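Long-range contacts in succinate-semialdehyde dehydrogenase (Synechococcus, PDB 3VZ3), which binds NADP and 4-oxobutanoic acid (succinic semialdehyde) and, as an aldehyde dehydrogenase, probably oxidises this aldehyde to succinate with NADP as electron acceptor: residues 153-158 with 184-189; 27-32 with 193-198. The protein carries 1 engineered substitution. All coordinates share one frame; numbering follows the deposited sequence.

Contact 1. Residues 153-158 with 184-189; sequences VAVLKH and QTLLIG. With NAP (NADP nicotinamide-adenine-dinucleotide phosphate), chain D.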
loop_
_atom_site.group_PDB
_atom_site.type_symbol
_atom_site.label_atom_id
_atom_site.label_comp_id
_atom_site.label_asym_id
_atom_site.label_seq_id
_atom_site.Cartn_x
_atom_site.Cartn_y
_atom_site.Cartn_z
ATOM N N VAL A 153 -1.216 -17.637 -4.077
ATOM C CA VAL A 153 -2.140 -18.178 -5.087
ATOM C C VAL A 153 -3.077 -17.045 -5.470
ATOM O O VAL A 153 -3.155 -16.041 -4.756
ATOM C CB VAL A 153 -2.924 -19.416 -4.590
ATOM C CG1 VAL A 153 -1.948 -20.497 -4.132
ATOM C CG2 VAL A 153 -3.929 -19.054 -3.479
ATOM N N ALA A 154 -3.775 -17.179 -6.600
ATOM C CA ALA A 154 -4.526 -16.041 -7.128
ATOM C C ALA A 154 -5.870 -16.474 -7.644
ATOM O O ALA A 154 -6.010 -17.567 -8.200
ATOM C CB ALA A 154 -3.764 -15.358 -8.248
ATOM N N VAL A 155 -6.848 -15.597 -7.472
ATOM C CA VAL A 155 -8.132 -15.743 -8.141
ATOM C C VAL A 155 -8.321 -14.493 -8.998
ATOM O O VAL A 155 -8.043 -13.374 -8.554
ATOM C CB VAL A 155 -9.328 -15.967 -7.163
ATOM C CG1 VAL A 155 -9.257 -17.360 -6.516
ATOM C CG2 VAL A 155 -9.428 -14.878 -6.094
ATOM N N LEU A 156 -8.732 -14.712 -10.244
ATOM C CA LEU A 156 -8.850 -13.649 -11.223
ATOM C C LEU A 156 -10.315 -13.384 -11.546
ATOM O O LEU A 156 -11.056 -14.296 -11.918
ATOM C CB LEU A 156 -8.108 -14.038 -12.507
ATOM C CG LEU A 156 -8.384 -13.169 -13.743
ATOM C CD1 LEU A 156 -7.808 -11.730 -13.619
ATOM C CD2 LEU A 156 -7.880 -13.858 -15.016
ATOM N N LYS A 157 -10.727 -12.132 -11.365
ATOM C CA LYS A 157 -11.991 -11.673 -11.939
ATOM C C LYS A 157 -11.591 -10.818 -13.137
ATOM O O LYS A 157 -11.138 -9.689 -12.975
ATOM C CB LYS A 157 -12.829 -10.874 -10.919
ATOM C CG LYS A 157 -14.190 -10.363 -11.449
ATOM C CD LYS A 157 -14.113 -8.955 -12.042
ATOM C CE LYS A 157 -15.500 -8.453 -12.490
ATOM N NZ LYS A 157 -15.944 -9.107 -13.745
ATOM N N HIS A 158 -11.755 -11.363 -14.337
ATOM C CA HIS A 158 -11.474 -10.596 -15.536
ATOM C C HIS A 158 -12.703 -9.806 -15.980
ATOM O O HIS A 158 -13.822 -10.022 -15.478
ATOM C CB HIS A 158 -11.040 -11.525 -16.673
ATOM C CG HIS A 158 -9.917 -10.975 -17.507
ATOM N ND1 HIS A 158 -9.742 -9.629 -17.743
ATOM C CD2 HIS A 158 -8.914 -11.606 -18.162
ATOM C CE1 HIS A 158 -8.681 -9.455 -18.514
ATOM N NE2 HIS A 158 -8.155 -10.639 -18.772
ATOM N N GLN A 184 -6.868 -19.474 -10.437
ATOM C CA GLN A 184 -8.232 -19.796 -10.866
ATOM C C GLN A 184 -8.926 -18.580 -11.430
ATOM O O GLN A 184 -8.858 -17.501 -10.856
ATOM C CB GLN A 184 -9.056 -20.314 -9.696
ATOM C CG GLN A 184 -8.590 -21.651 -9.149
ATOM C CD GLN A 184 -9.401 -22.044 -7.941
ATOM O OE1 GLN A 184 -9.173 -21.536 -6.832
ATOM N NE2 GLN A 184 -10.380 -22.915 -8.148
ATOM N N THR A 185 -9.585 -18.765 -12.571
ATOM C CA THR A 185 -10.379 -17.713 -13.165
ATOM C C THR A 185 -11.800 -17.815 -12.632
ATOM O O THR A 185 -12.398 -18.893 -12.653
ATOM C CB THR A 185 -10.349 -17.840 -14.706
ATOM O OG1 THR A 185 -9.074 -17.384 -15.165
ATOM C CG2 THR A 185 -11.429 -17.002 -15.363
ATOM N N LEU A 186 -12.322 -16.685 -12.160
ATOM C CA LEU A 186 -13.687 -16.580 -11.653
ATOM C C LEU A 186 -14.569 -15.881 -12.679
ATOM O O LEU A 186 -14.441 -14.670 -12.896
ATOM C CB LEU A 186 -13.683 -15.743 -10.368
ATOM C CG LEU A 186 -12.776 -16.212 -9.247
ATOM C CD1 LEU A 186 -13.021 -15.268 -8.065
ATOM C CD2 LEU A 186 -13.075 -17.666 -8.851
ATOM N N LEU A 187 -15.450 -16.637 -13.320
ATOM C CA LEU A 187 -16.409 -16.032 -14.247
ATOM C C LEU A 187 -17.540 -15.445 -13.418
ATOM O O LEU A 187 -18.579 -16.091 -13.179
ATOM C CB LEU A 187 -16.931 -17.064 -15.265
ATOM C CG LEU A 187 -15.850 -17.597 -16.231
ATOM C CD1 LEU A 187 -16.513 -18.540 -17.206
ATOM C CD2 LEU A 187 -15.115 -16.481 -16.990
ATOM N N ILE A 188 -17.329 -14.204 -12.984
ATOM C CA ILE A 188 -18.268 -13.506 -12.100
ATOM C C ILE A 188 -18.426 -12.035 -12.519
ATOM O O ILE A 188 -17.533 -11.461 -13.159
ATOM C CB ILE A 188 -17.833 -13.627 -10.598
ATOM C CG1 ILE A 188 -16.510 -12.885 -10.326
ATOM C CG2 ILE A 188 -17.802 -15.115 -10.144
ATOM C CD1 ILE A 188 -16.083 -12.838 -8.835
ATOM N N GLY A 189 -19.546 -11.436 -12.138
ATOM C CA GLY A 189 -19.802 -10.030 -12.440
ATOM C C GLY A 189 -19.132 -9.088 -11.449
ATOM O O GLY A 189 -18.680 -9.512 -10.376
HETATM P PA NAP D . -13.459 -1.023 -15.714
HETATM O O1A NAP D . -14.888 -0.797 -16.058
HETATM O O2A NAP D . -13.006 -0.359 -14.469
HETATM O O5B NAP D . -13.209 -2.620 -15.649
HETATM C C5B NAP D . -12.021 -3.171 -15.112
HETATM C C4B NAP D . -12.415 -4.386 -14.271
HETATM O O4B NAP D . -13.142 -3.962 -13.122
HETATM C C3B NAP D . -13.335 -5.354 -15.000
HETATM O O3B NAP D . -12.974 -6.650 -14.574
HETATM C C2B NAP D . -14.727 -4.978 -14.507
HETATM O O2B NAP D . -15.645 -6.044 -14.526
HETATM C C1B NAP D . -14.411 -4.599 -13.075
HETATM N N9A NAP D . -15.352 -3.683 -12.400
HETATM C C8A NAP D . -16.109 -2.654 -12.914
HETATM N N7A NAP D . -16.797 -2.082 -11.881
HETATM C C5A NAP D . -16.475 -2.732 -10.732
HETATM C C6A NAP D . -16.865 -2.576 -9.402
HETATM N N6A NAP D . -17.732 -1.624 -9.056
HETATM N N1A NAP D . -16.344 -3.421 -8.437
HETATM C C2A NAP D . -15.437 -4.415 -8.775
HETATM N N3A NAP D . -15.055 -4.567 -10.097
HETATM C C4A NAP D . -15.566 -3.736 -11.050
HETATM O O3 NAP D . -12.459 -0.548 -16.881
HETATM P PN NAP D . -12.705 -0.137 -18.417
HETATM O O1N NAP D . -13.754 -1.011 -18.987
HETATM O O2N NAP D . -12.891 1.341 -18.474
HETATM O O5D NAP D . -11.242 -0.535 -18.975
HETATM C C5D NAP D . -10.325 0.476 -19.348
HETATM C C4D NAP D . -9.683 1.173 -18.155
HETATM O O4D NAP D . -8.567 0.436 -17.723
HETATM C C3D NAP D . -9.134 2.552 -18.506
HETATM O O3D NAP D . -10.035 3.588 -18.188
HETATM C C2D NAP D . -7.907 2.690 -17.645
HETATM O O2D NAP D . -8.323 3.459 -16.546
HETATM C C1D NAP D . -7.622 1.300 -17.115
HETATM N N1N NAP D . -6.252 0.770 -17.299
HETATM C C2N NAP D . -5.210 1.124 -16.466
HETATM C C3N NAP D . -3.937 0.578 -16.676
HETATM C C7N NAP D . -2.754 0.840 -15.780
HETATM O O7N NAP D . -1.689 -0.095 -15.791
HETATM N N7N NAP D . -2.710 1.927 -15.006
HETATM C C4N NAP D . -3.752 -0.334 -17.705
HETATM C C5N NAP D . -4.820 -0.706 -18.515
HETATM C C6N NAP D . -6.071 -0.150 -18.297
HETATM P P2B NAP D . -16.872 -6.112 -15.585
HETATM O O1X NAP D . -17.670 -7.344 -15.236
HETATM O O2X NAP D . -16.317 -6.185 -16.983
HETATM O O3X NAP D . -17.680 -4.831 -15.423
HETATM O O HOH W 1 -12.992 -13.693 -15.083
HETATM O O HOH W 2 -15.875 -12.111 -15.426
#

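Contact 2. Residues 27-32 with 193-198; sequences EIDAKL and VEQVIK. With NAP (NADP nicotinamide-adenine-dinucleotide phosphate), chain D.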
loop_
_atom_site.group_PDB
_atom_site.type_symbol
_atom_site.label_atom_id
_atom_site.label_comp_id
_atom_site.label_asym_id
_atom_site.label_seq_id
_atom_site.Cartn_x
_atom_site.Cartn_y
_atom_site.Cartn_z
ATOM N N GLU A 27 -20.367 -21.519 -5.483
ATOM C CA GLU A 27 -19.288 -21.918 -6.368
ATOM C C GLU A 27 -18.055 -21.048 -6.129
ATOM O O GLU A 27 -16.931 -21.558 -6.140
ATOM C CB GLU A 27 -19.741 -21.858 -7.821
ATOM C CG GLU A 27 -20.674 -23.010 -8.174
ATOM C CD GLU A 27 -21.260 -22.904 -9.563
ATOM O OE1 GLU A 27 -21.442 -21.775 -10.073
ATOM O OE2 GLU A 27 -21.585 -23.978 -10.139
ATOM N N ILE A 28 -18.268 -19.753 -5.875
ATOM C CA ILE A 28 -17.150 -18.859 -5.545
ATOM C C ILE A 28 -16.507 -19.372 -4.253
ATOM O O ILE A 28 -15.281 -19.510 -4.167
ATOM C CB ILE A 28 -17.599 -17.374 -5.381
ATOM C CG1 ILE A 28 -18.029 -16.776 -6.723
ATOM C CG2 ILE A 28 -16.473 -16.526 -4.774
ATOM C CD1 ILE A 28 -18.786 -15.450 -6.575
ATOM N N ASP A 29 -17.336 -19.676 -3.255
ATOM C CA ASP A 29 -16.822 -20.158 -1.974
ATOM C C ASP A 29 -16.001 -21.449 -2.135
ATOM O O ASP A 29 -14.931 -21.588 -1.528
ATOM C CB ASP A 29 -17.959 -20.330 -0.961
ATOM C CG ASP A 29 -18.348 -19.013 -0.300
ATOM O OD1 ASP A 29 -17.607 -17.995 -0.450
ATOM O OD2 ASP A 29 -19.396 -18.993 0.384
ATOM N N ALA A 30 -16.482 -22.351 -2.994
ATOM C CA ALA A 30 -15.776 -23.598 -3.286
ATOM C C ALA A 30 -14.396 -23.328 -3.929
ATOM O O ALA A 30 -13.417 -23.988 -3.594
ATOM C CB ALA A 30 -16.625 -24.488 -4.189
ATOM N N LYS A 31 -14.330 -22.367 -4.854
ATOM C CA LYS A 31 -13.043 -22.025 -5.517
ATOM C C LYS A 31 -12.066 -21.472 -4.489
ATOM O O LYS A 31 -10.870 -21.783 -4.513
ATOM C CB LYS A 31 -13.241 -21.012 -6.650
ATOM C CG LYS A 31 -14.156 -21.508 -7.780
ATOM C CD LYS A 31 -13.462 -21.620 -9.114
ATOM C CE LYS A 31 -14.424 -22.177 -10.157
ATOM N NZ LYS A 31 -13.724 -23.087 -11.103
ATOM N N LEU A 32 -12.589 -20.680 -3.563
ATOM C CA LEU A 32 -11.758 -20.099 -2.508
ATOM C C LEU A 32 -11.271 -21.161 -1.509
ATOM O O LEU A 32 -10.131 -21.097 -1.049
ATOM C CB LEU A 32 -12.497 -18.954 -1.802
ATOM C CG LEU A 32 -12.818 -17.709 -2.661
ATOM C CD1 LEU A 32 -13.654 -16.709 -1.876
ATOM C CD2 LEU A 32 -11.549 -17.038 -3.206
ATOM N N VAL A 193 -17.613 -9.198 -6.858
ATOM C CA VAL A 193 -16.260 -8.968 -6.335
ATOM C C VAL A 193 -16.283 -8.733 -4.805
ATOM O O VAL A 193 -15.399 -9.190 -4.078
ATOM C CB VAL A 193 -15.568 -7.798 -7.075
ATOM C CG1 VAL A 193 -14.242 -7.391 -6.381
ATOM C CG2 VAL A 193 -15.317 -8.173 -8.546
ATOM N N GLU A 194 -17.312 -8.044 -4.325
ATOM C CA GLU A 194 -17.472 -7.829 -2.883
ATOM C C GLU A 194 -17.434 -9.121 -2.057
ATOM O O GLU A 194 -16.833 -9.143 -0.982
ATOM C CB GLU A 194 -18.739 -7.023 -2.572
ATOM C CG GLU A 194 -20.042 -7.600 -3.131
ATOM C CD GLU A 194 -20.649 -8.719 -2.275
ATOM O OE1 GLU A 194 -20.560 -8.649 -1.024
ATOM O OE2 GLU A 194 -21.213 -9.674 -2.865
ATOM N N GLN A 195 -18.061 -10.193 -2.558
ATOM C CA GLN A 195 -18.029 -11.465 -1.839
ATOM C C GLN A 195 -16.581 -11.944 -1.668
ATOM O O GLN A 195 -16.197 -12.425 -0.598
ATOM C CB GLN A 195 -18.863 -12.537 -2.559
ATOM C CG GLN A 195 -18.818 -13.892 -1.827
ATOM C CD GLN A 195 -19.539 -14.997 -2.555
ATOM O OE1 GLN A 195 -20.418 -14.745 -3.381
ATOM N NE2 GLN A 195 -19.181 -16.242 -2.237
ATOM N N VAL A 196 -15.790 -11.802 -2.726
ATOM C CA VAL A 196 -14.402 -12.254 -2.709
ATOM C C VAL A 196 -13.538 -11.427 -1.739
ATOM O O VAL A 196 -12.817 -11.988 -0.912
ATOM C CB VAL A 196 -13.803 -12.294 -4.122
ATOM C CG1 VAL A 196 -12.416 -12.903 -4.077
ATOM C CG2 VAL A 196 -14.718 -13.147 -5.034
ATOM N N ILE A 197 -13.651 -10.104 -1.812
ATOM C CA ILE A 197 -12.855 -9.236 -0.940
ATOM C C ILE A 197 -13.200 -9.453 0.530
ATOM O O ILE A 197 -12.333 -9.350 1.394
ATOM C CB ILE A 197 -13.053 -7.743 -1.275
ATOM C CG1 ILE A 197 -12.660 -7.450 -2.725
ATOM C CG2 ILE A 197 -12.240 -6.878 -0.316
ATOM C CD1 ILE A 197 -13.089 -6.043 -3.171
ATOM N N LYS A 198 -14.468 -9.748 0.810
ATOM C CA LYS A 198 -14.948 -9.951 2.190
ATOM C C LYS A 198 -14.622 -11.326 2.764
ATOM O O LYS A 198 -14.796 -11.566 3.970
ATOM C CB LYS A 198 -16.451 -9.689 2.275
ATOM C CG LYS A 198 -16.774 -8.206 2.224
ATOM C CD LYS A 198 -18.270 -7.963 2.093
ATOM C CE LYS A 198 -18.558 -6.479 2.267
ATOM N NZ LYS A 198 -19.953 -6.221 2.724
HETATM P PA NAP D . -13.459 -1.023 -15.714
HETATM O O1A NAP D . -14.888 -0.797 -16.058
HETATM O O2A NAP D . -13.006 -0.359 -14.469
HETATM O O5B NAP D . -13.209 -2.620 -15.649
HETATM C C5B NAP D . -12.021 -3.171 -15.112
HETATM C C4B NAP D . -12.415 -4.386 -14.271
HETATM O O4B NAP D . -13.142 -3.962 -13.122
HETATM C C3B NAP D . -13.335 -5.354 -15.000
HETATM O O3B NAP D . -12.974 -6.650 -14.574
HETATM C C2B NAP D . -14.727 -4.978 -14.507
HETATM O O2B NAP D . -15.645 -6.044 -14.526
HETATM C C1B NAP D . -14.411 -4.599 -13.075
HETATM N N9A NAP D . -15.352 -3.683 -12.400
HETATM C C8A NAP D . -16.109 -2.654 -12.914
HETATM N N7A NAP D . -16.797 -2.082 -11.881
HETATM C C5A NAP D . -16.475 -2.732 -10.732
HETATM C C6A NAP D . -16.865 -2.576 -9.402
HETATM N N6A NAP D . -17.732 -1.624 -9.056
HETATM N N1A NAP D . -16.344 -3.421 -8.437
HETATM C C2A NAP D . -15.437 -4.415 -8.775
HETATM N N3A NAP D . -15.055 -4.567 -10.097
HETATM C C4A NAP D . -15.566 -3.736 -11.050
HETATM O O3 NAP D . -12.459 -0.548 -16.881
HETATM P PN NAP D . -12.705 -0.137 -18.417
HETATM O O1N NAP D . -13.754 -1.011 -18.987
HETATM O O2N NAP D . -12.891 1.341 -18.474
HETATM O O5D NAP D . -11.242 -0.535 -18.975
HETATM C C5D NAP D . -10.325 0.476 -19.348
HETATM C C4D NAP D . -9.683 1.173 -18.155
HETATM O O4D NAP D . -8.567 0.436 -17.723
HETATM C C3D NAP D . -9.134 2.552 -18.506
HETATM O O3D NAP D . -10.035 3.588 -18.188
HETATM C C2D NAP D . -7.907 2.690 -17.645
HETATM O O2D NAP D . -8.323 3.459 -16.546
HETATM C C1D NAP D . -7.622 1.300 -17.115
HETATM N N1N NAP D . -6.252 0.770 -17.299
HETATM C C2N NAP D . -5.210 1.124 -16.466
HETATM C C3N NAP D . -3.937 0.578 -16.676
HETATM C C7N NAP D . -2.754 0.840 -15.780
HETATM O O7N NAP D . -1.689 -0.095 -15.791
HETATM N N7N NAP D . -2.710 1.927 -15.006
HETATM C C4N NAP D . -3.752 -0.334 -17.705
HETATM C C5N NAP D . -4.820 -0.706 -18.515
HETATM C C6N NAP D . -6.071 -0.150 -18.297
HETATM P P2B NAP D . -16.872 -6.112 -15.585
HETATM O O1X NAP D . -17.670 -7.344 -15.236
HETATM O O2X NAP D . -16.317 -6.185 -16.983
HETATM O O3X NAP D . -17.680 -4.831 -15.423
#

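Contact 1. Residues 153-158 with 184-189
Leu156 pairs with the strand beside it through both its backbone N and O, joining strands 153-157 and 183-185 in parallel. With the crossover helix 163-176 they form a beta-alpha-beta unit of the Rossmann-like cofactor domain of the aldehyde dehydrogenase fold. Leu156 N donates to Gln184 O (2.9 Å), and Leu156 O accepts from Leu186 N (2.7 Å). Gln184 N adds a bond of 3.1 Å to Ala154 O. Beyond Leu186, direct backbone pairing gives way to water: one molecule accepts from His158 N and donates to Leu186 O, while a second donates to both His158 O and Ile188 O.

Side-chain packing differs on the two faces of the sheet. On the face of Val155 and Gln184, Leu186 slants across Val155 and brings CD1 to 3.9 Å from Val155 CB; Val196 of helix 193-198 covers this pair. On the other face Leu156 and Thr185 run side by side, with Leu156 CD2 3.7 Å from Thr185 OG1. That hydroxyl is hydrogen-bonded to Ala166 O of the crossover helix.

Lys157 carries the charged part. Its chain leaves the C-terminal end of the strand with CG anti to the backbone N (chi1 -179°), 3.6 Å from Ile188 CG1; bends at chi2 (-92°) and chi4 then bring NZ between Ile188 O, His158 O and the NADP phosphate. NZ is held by both carbonyls and donates to NADP O1X at 2.9 Å, with a weak bond to O2B. O1X belongs to the 2'-phosphate that distinguishes NADP from NAD, so this grip is consistent with a part in cofactor preference. Ile188 O lies 2.9 Å from Lys157 NZ, which stands 17° off its carbonyl plane, and the same oxygen also accepts from the second water.

Contact 2. Residues 27-32 with 193-198
Gln195 NE2 is gripped by two oxygens of the facing helix: it donates to Pro25 O in the first turn of helix 25-42 and, more weakly, to Asp29 OD1 at 3.0 Å. The Asp29 bond is bent, and the carboxylate and amide planes stand 77° apart, so the two groups are far from coplanar. Gln195 spans the gap because CG lies anti to its backbone N (chi1 179°) and the chain stays extended beyond it, pushing the amide out to the neighbour.

Ile28 comes from the opposite direction and sets two methyls over one face of that amide. Its CG2 is 3.7 Å from Gln195 NE2, and its CD1 is 3.7 Å from Gln195 OE1. With an alanine here in place of Gln195, Asp29 and the Pro25 carbonyl would probably lose their amide partner, and a gap would be likely to open beside Ile28.

Deeper down the contact is apolar. Ile28 and Val196 meet at about a right angle, Ile28 CG2 touching Val196 CG2 at 3.8 Å; one turn on, Leu32 CD2 approaches Val196 CG1 more loosely at 4.3 Å. The axes of segments 27-32 and 193-198 run in roughly the same direction, with a signed crossing angle of -35°, and approach to 10.8 Å.

Val193 points away from helix 25-42 and places CG2 3.8 Å from C2A of the NADP adenine. Helix 193-198 lies between helix 25-42 and helix 211-223, where Ile197 packs on Leu217 and Leu220, while Val196 rests on Leu128 of strand 116-130 and Val155 of strand 153-157.

From the N terminus, the chain first lays down helix 25-42 with residues 27-32, then travels far before strand 153-157, crossover helix 163-176 and strand 183-185. Contact 1 closes that short loop of 25 residues. A few residues later helix 193-198 returns to the first helix, and contact 2 closes a loop of 160 residues, inside which contact 1 is nested. Their centres lie 9 Å apart, and they meet where Ile188 touches Ile28 and Lys157 touches Val193. Together they tie an N-terminal helix to the parallel strands 153-157 and 183-185 of the mixed sheet in the cofactor domain, and both border the NADP site.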